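Local structure of pyruvate kinase (Pseudomonas aeruginosa, 6QXL) at residues G262-I267 with V306-D311; R273-V278 with S349-Q354. The protein probably catalyses the last step of glycolysis, the interconversion of phosphoenolpyruvate and ADP with pyruvate and ATP, with magnesium and potassium as cofactors. All blocks are in the same frame, centred on the assembly; numbering follows the deposited sequence.

Overall arrangement
Contacts 1 and 2 illustrate how the chemistry of a polar contact follows its place in the fold. They share one stretch of the eight-stranded parallel barrel: helix 260-273 supplies a side of contact 1, and its C-terminal end with the loop into strand 277-281 supplies a side of contact 2. Contact 1 stays within the barrel, is partly buried, and joins a helix to the turn after the next one through a lysine-aspartate salt bridge. Contact 2 lies at the surface and reaches the linker before helix 359-373 through a neutral amide oxygen held by an arginine. Their centres are 14 Å apart, and the two meet at the barrel strands, where D311 N lies 3.0 Å from V278 O, a probable hydrogen bond.

Contact 1. Residues G262-I267 with V306-D311; sequences GIQKKI and VLDYTD
The ionic part of this contact is the salt bridge between K265 and D308, with K265 NZ 2.8 Å from D308 OD1. The ammonium comes in on the syn side of OD1, 16° out of the carboxylate plane, and the lysine chain bends at its last torsion (chi4 70°) to bring NZ there. Its methylenes run beside the same oxygen, K265 CG lying 3.5 Å from D308 OD1.

The other carboxylate oxygen takes neutral hydrogen bonds. Q264 NE2 donates a weak, bent one to D308 OD2 at 3.1 Å, the amide and carboxylate planes standing 75° apart. A water also donates to D308 OD2 and accepts a weak bond from K265 NZ, so that the lysine and the carboxylate are joined a second time through the water. Beyond the segments, R248 binds Q264 OE1, and N304 of a second subunit accepts from K265 NZ, tying the pair to a subunit interface.

Within the TIM-barrel domain, D308 follows helix 296-307, and Y309, with positive phi, marks a Schellman motif. The contact thus joins helix 260-273 to the turn that follows helix 296-307, while Q264 also packs on V246 of strand 243-247.

Contact 2. Residues R273-V278 with S349-Q354; sequences RNNKVV and SHRLGQ
R351 reaches N275 with its chain extended from CG to NE: CG stands opposite the carbonyl carbon and beside the backbone N (chi1 -59°), and the later torsions keep the chain straight. In N275 the first torsion likewise places CG beside the backbone N, and the second turns OD1 to the oncoming guanidinium. The asparagine is the C-prime residue of a Schellman motif that closes helix 260-273, one of the outer helices of the TIM barrel, just before the chain enters strand 277-281. R351 opens a type II turn running to Q354, in the linker between helices 325-340 and 359-373.

The grip is end-on, with both terminal nitrogens of the arginine on one acceptor. R351 NH2 donates to N275 OD1 at 3.2 Å, and R351 NH1 donates to the same OD1 at 3.3 Å. The oxygen lies at the edge of the guanidinium, almost in its plane, whereas the two donors sit differently about the carbonyl: NH1 lies on a lone pair in the carbonyl plane, and NH2 is tilted 33° from it. The amide and guanidinium planes are turned 38° from each other. Two bonds fix where OD1 lies, and the positive charge would be expected to polarise its carbonyl.

E361 of helix 359-373 adds a long, weak ion pair with R351 NH1, and it also touches N275. In the same turn, G353 N bonds to H373 NE2 of a third subunit, so the linker joins the barrel to a subunit interface.

Beside this pair a water joins the turn to the helix end, donating to Q354 OE1 at 3.0 Å and weakly to R273 O, and its oxygen rests 3.6 Å above one face of the R351 guanidinium, toward the rim.

Contact 1. Residues G262-I267 with V306-D311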
# COMPACT_ATOMS: atom_id res chain seq x y z
N GLY A 262 -10.22 12.24 -17.94
CA GLY A 262 -9.77 12.54 -16.60
C GLY A 262 -10.88 13.14 -15.75
O GLY A 262 -10.99 12.82 -14.56
N ILE A 263 -11.69 13.99 -16.37
CA ILE A 263 -12.74 14.69 -15.67
C ILE A 263 -13.92 13.74 -15.36
O ILE A 263 -14.49 13.80 -14.28
CB ILE A 263 -13.18 15.95 -16.43
CG1 ILE A 263 -12.13 17.05 -16.32
CG2 ILE A 263 -14.52 16.51 -15.96
CD1 ILE A 263 -11.05 17.08 -17.37
N GLN A 264 -14.26 12.85 -16.30
CA GLN A 264 -15.27 11.86 -16.01
C GLN A 264 -14.91 11.10 -14.74
O GLN A 264 -15.73 10.93 -13.84
CB GLN A 264 -15.48 10.88 -17.16
CG GLN A 264 -16.53 9.81 -16.87
CD GLN A 264 -16.70 8.82 -18.00
OE1 GLN A 264 -16.96 9.18 -19.12
NE2 GLN A 264 -16.61 7.54 -17.68
N LYS A 265 -13.65 10.67 -14.65
CA LYS A 265 -13.22 9.90 -13.50
C LYS A 265 -13.22 10.73 -12.22
O LYS A 265 -13.63 10.23 -11.16
CB LYS A 265 -11.86 9.26 -13.76
CG LYS A 265 -11.98 7.99 -14.59
CD LYS A 265 -10.73 7.68 -15.40
CE LYS A 265 -10.60 6.19 -15.79
NZ LYS A 265 -11.61 5.72 -16.80
N LYS A 266 -12.82 12.00 -12.33
CA LYS A 266 -12.81 12.86 -11.16
C LYS A 266 -14.22 13.11 -10.65
O LYS A 266 -14.50 12.96 -9.46
CB LYS A 266 -12.10 14.19 -11.46
CG LYS A 266 -11.96 15.10 -10.24
CD LYS A 266 -10.53 15.74 -10.05
CE LYS A 266 -10.20 16.95 -10.88
NZ LYS A 266 -8.97 17.49 -10.27
N ILE A 267 -15.14 13.43 -11.56
CA ILE A 267 -16.51 13.73 -11.17
C ILE A 267 -17.12 12.52 -10.44
O ILE A 267 -17.72 12.68 -9.39
CB ILE A 267 -17.36 14.11 -12.38
CG1 ILE A 267 -16.91 15.43 -12.99
CG2 ILE A 267 -18.83 14.21 -11.98
CD1 ILE A 267 -17.38 15.64 -14.41
N VAL A 306 -18.65 1.62 -15.88
CA VAL A 306 -19.00 0.71 -14.81
C VAL A 306 -17.80 0.49 -13.89
O VAL A 306 -17.94 0.49 -12.66
CB VAL A 306 -19.54 -0.61 -15.36
CG1 VAL A 306 -19.74 -1.62 -14.24
CG2 VAL A 306 -20.87 -0.36 -16.09
N LEU A 307 -16.61 0.32 -14.45
CA LEU A 307 -15.41 0.16 -13.64
C LEU A 307 -15.02 1.45 -12.92
O LEU A 307 -14.53 1.37 -11.80
CB LEU A 307 -14.26 -0.36 -14.46
CG LEU A 307 -14.48 -1.70 -15.17
CD1 LEU A 307 -13.27 -2.09 -15.97
CD2 LEU A 307 -14.86 -2.83 -14.24
N ASP A 308 -15.31 2.61 -13.50
CA ASP A 308 -15.15 3.88 -12.77
C ASP A 308 -16.12 3.97 -11.57
O ASP A 308 -16.01 4.89 -10.76
CB ASP A 308 -15.39 5.10 -13.66
CG ASP A 308 -14.46 5.19 -14.88
OD1 ASP A 308 -13.27 4.78 -14.77
OD2 ASP A 308 -14.91 5.66 -15.97
N TYR A 309 -17.08 3.04 -11.48
CA TYR A 309 -18.08 2.98 -10.41
C TYR A 309 -19.13 4.09 -10.49
O TYR A 309 -19.55 4.66 -9.49
CB TYR A 309 -17.44 2.87 -8.99
CG TYR A 309 -18.01 1.70 -8.25
CD1 TYR A 309 -17.60 0.40 -8.57
CD2 TYR A 309 -19.03 1.86 -7.30
CE1 TYR A 309 -18.14 -0.70 -7.93
CE2 TYR A 309 -19.57 0.76 -6.65
CZ TYR A 309 -19.13 -0.52 -6.98
OH TYR A 309 -19.68 -1.61 -6.36
N THR A 310 -19.59 4.35 -11.70
CA THR A 310 -20.76 5.18 -11.92
C THR A 310 -21.99 4.46 -11.36
O THR A 310 -22.04 3.22 -11.33
CB THR A 310 -20.94 5.47 -13.44
OG1 THR A 310 -21.80 6.61 -13.62
CG2 THR A 310 -21.49 4.29 -14.20
N ASP A 311 -22.97 5.23 -10.92
CA ASP A 311 -24.22 4.64 -10.48
C ASP A 311 -25.06 4.20 -11.67
O ASP A 311 -25.68 3.14 -11.65
CB ASP A 311 -25.07 5.60 -9.66
CG ASP A 311 -24.61 5.72 -8.24
OD1 ASP A 311 -23.62 6.44 -7.92
OD2 ASP A 311 -25.36 5.14 -7.40
O HOH W 1 -13.85 6.88 -18.64

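Contact 2. Residues R273-V278 with S349-Q354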
# COMPACT_ATOMS: atom_id res chain seq x y z
N ARG A 273 -17.45 10.32 -3.02
CA ARG A 273 -16.86 10.75 -1.75
C ARG A 273 -17.78 11.65 -0.96
O ARG A 273 -17.81 11.55 0.27
CB ARG A 273 -15.56 11.48 -1.98
CG ARG A 273 -14.47 10.57 -2.33
CD ARG A 273 -13.20 11.37 -2.34
NE ARG A 273 -12.14 10.43 -2.64
CZ ARG A 273 -10.95 10.76 -3.10
NH1 ARG A 273 -10.63 12.03 -3.37
NH2 ARG A 273 -10.10 9.77 -3.37
N ASN A 274 -18.53 12.50 -1.65
CA ASN A 274 -19.51 13.36 -0.99
C ASN A 274 -20.89 12.71 -0.86
O ASN A 274 -21.86 13.40 -0.62
CB ASN A 274 -19.62 14.69 -1.73
CG ASN A 274 -18.38 15.51 -1.62
OD1 ASN A 274 -18.18 16.19 -0.62
ND2 ASN A 274 -17.55 15.46 -2.65
N ASN A 275 -20.97 11.39 -1.01
CA ASN A 275 -22.22 10.65 -0.81
C ASN A 275 -23.35 11.08 -1.72
O ASN A 275 -24.48 11.17 -1.30
CB ASN A 275 -22.61 10.70 0.67
CG ASN A 275 -21.56 10.07 1.58
OD1 ASN A 275 -21.02 9.02 1.27
ND2 ASN A 275 -21.30 10.68 2.70
N LYS A 276 -23.02 11.32 -2.98
CA LYS A 276 -24.00 11.64 -4.02
C LYS A 276 -24.03 10.56 -5.08
O LYS A 276 -23.09 9.81 -5.25
CB LYS A 276 -23.67 12.97 -4.67
CG LYS A 276 -23.38 14.07 -3.68
CD LYS A 276 -24.51 14.27 -2.69
CE LYS A 276 -24.30 15.55 -1.90
NZ LYS A 276 -25.44 15.72 -0.98
N VAL A 277 -25.13 10.55 -5.81
CA VAL A 277 -25.33 9.61 -6.93
C VAL A 277 -24.72 10.23 -8.18
O VAL A 277 -24.72 11.46 -8.33
CB VAL A 277 -26.84 9.38 -7.15
CG1 VAL A 277 -27.08 8.35 -8.22
CG2 VAL A 277 -27.48 8.91 -5.87
N VAL A 278 -24.21 9.41 -9.09
CA VAL A 278 -23.63 9.94 -10.32
C VAL A 278 -24.05 9.16 -11.55
O VAL A 278 -24.04 7.94 -11.55
CB VAL A 278 -22.08 10.05 -10.21
CG1 VAL A 278 -21.43 8.71 -9.91
CG2 VAL A 278 -21.49 10.65 -11.47
N SER A 349 -11.56 -0.43 -0.19
CA SER A 349 -10.68 -0.01 0.91
C SER A 349 -11.47 0.44 2.18
O SER A 349 -10.88 0.66 3.23
CB SER A 349 -9.77 1.12 0.46
OG SER A 349 -10.52 2.32 0.20
N HIS A 350 -12.79 0.59 2.05
CA HIS A 350 -13.69 0.86 3.17
C HIS A 350 -13.43 2.15 3.94
O HIS A 350 -13.68 2.24 5.14
CB HIS A 350 -13.83 -0.34 4.12
CG HIS A 350 -14.42 -1.55 3.48
ND1 HIS A 350 -15.78 -1.77 3.29
CD2 HIS A 350 -13.80 -2.59 2.89
CE1 HIS A 350 -15.94 -2.88 2.65
NE2 HIS A 350 -14.77 -3.44 2.40
N ARG A 351 -12.92 3.14 3.20
CA ARG A 351 -12.61 4.46 3.75
C ARG A 351 -11.71 4.41 5.00
O ARG A 351 -11.86 5.23 5.91
CB ARG A 351 -13.93 5.21 4.00
CG ARG A 351 -14.75 5.40 2.73
CD ARG A 351 -16.04 6.16 2.98
NE ARG A 351 -16.67 6.62 1.73
CZ ARG A 351 -17.80 7.31 1.66
NH1 ARG A 351 -18.46 7.64 2.78
NH2 ARG A 351 -18.26 7.72 0.48
N LEU A 352 -10.78 3.45 5.01
CA LEU A 352 -9.81 3.32 6.10
C LEU A 352 -9.04 4.61 6.32
O LEU A 352 -8.66 5.30 5.36
CB LEU A 352 -8.81 2.18 5.87
CG LEU A 352 -8.98 0.94 6.75
CD1 LEU A 352 -10.34 0.28 6.65
CD2 LEU A 352 -7.92 -0.07 6.34
N GLY A 353 -8.83 4.95 7.59
CA GLY A 353 -8.14 6.17 7.98
C GLY A 353 -8.99 7.42 8.00
O GLY A 353 -8.54 8.43 8.49
N GLN A 354 -10.22 7.37 7.48
CA GLN A 354 -11.06 8.56 7.39
C GLN A 354 -11.88 8.78 8.66
O GLN A 354 -11.92 7.92 9.54
CB GLN A 354 -11.94 8.50 6.15
CG GLN A 354 -11.15 8.60 4.85
CD GLN A 354 -12.03 8.46 3.63
OE1 GLN A 354 -13.17 8.91 3.61
NE2 GLN A 354 -11.51 7.78 2.61
O HOH W 2 -15.15 9.90 1.64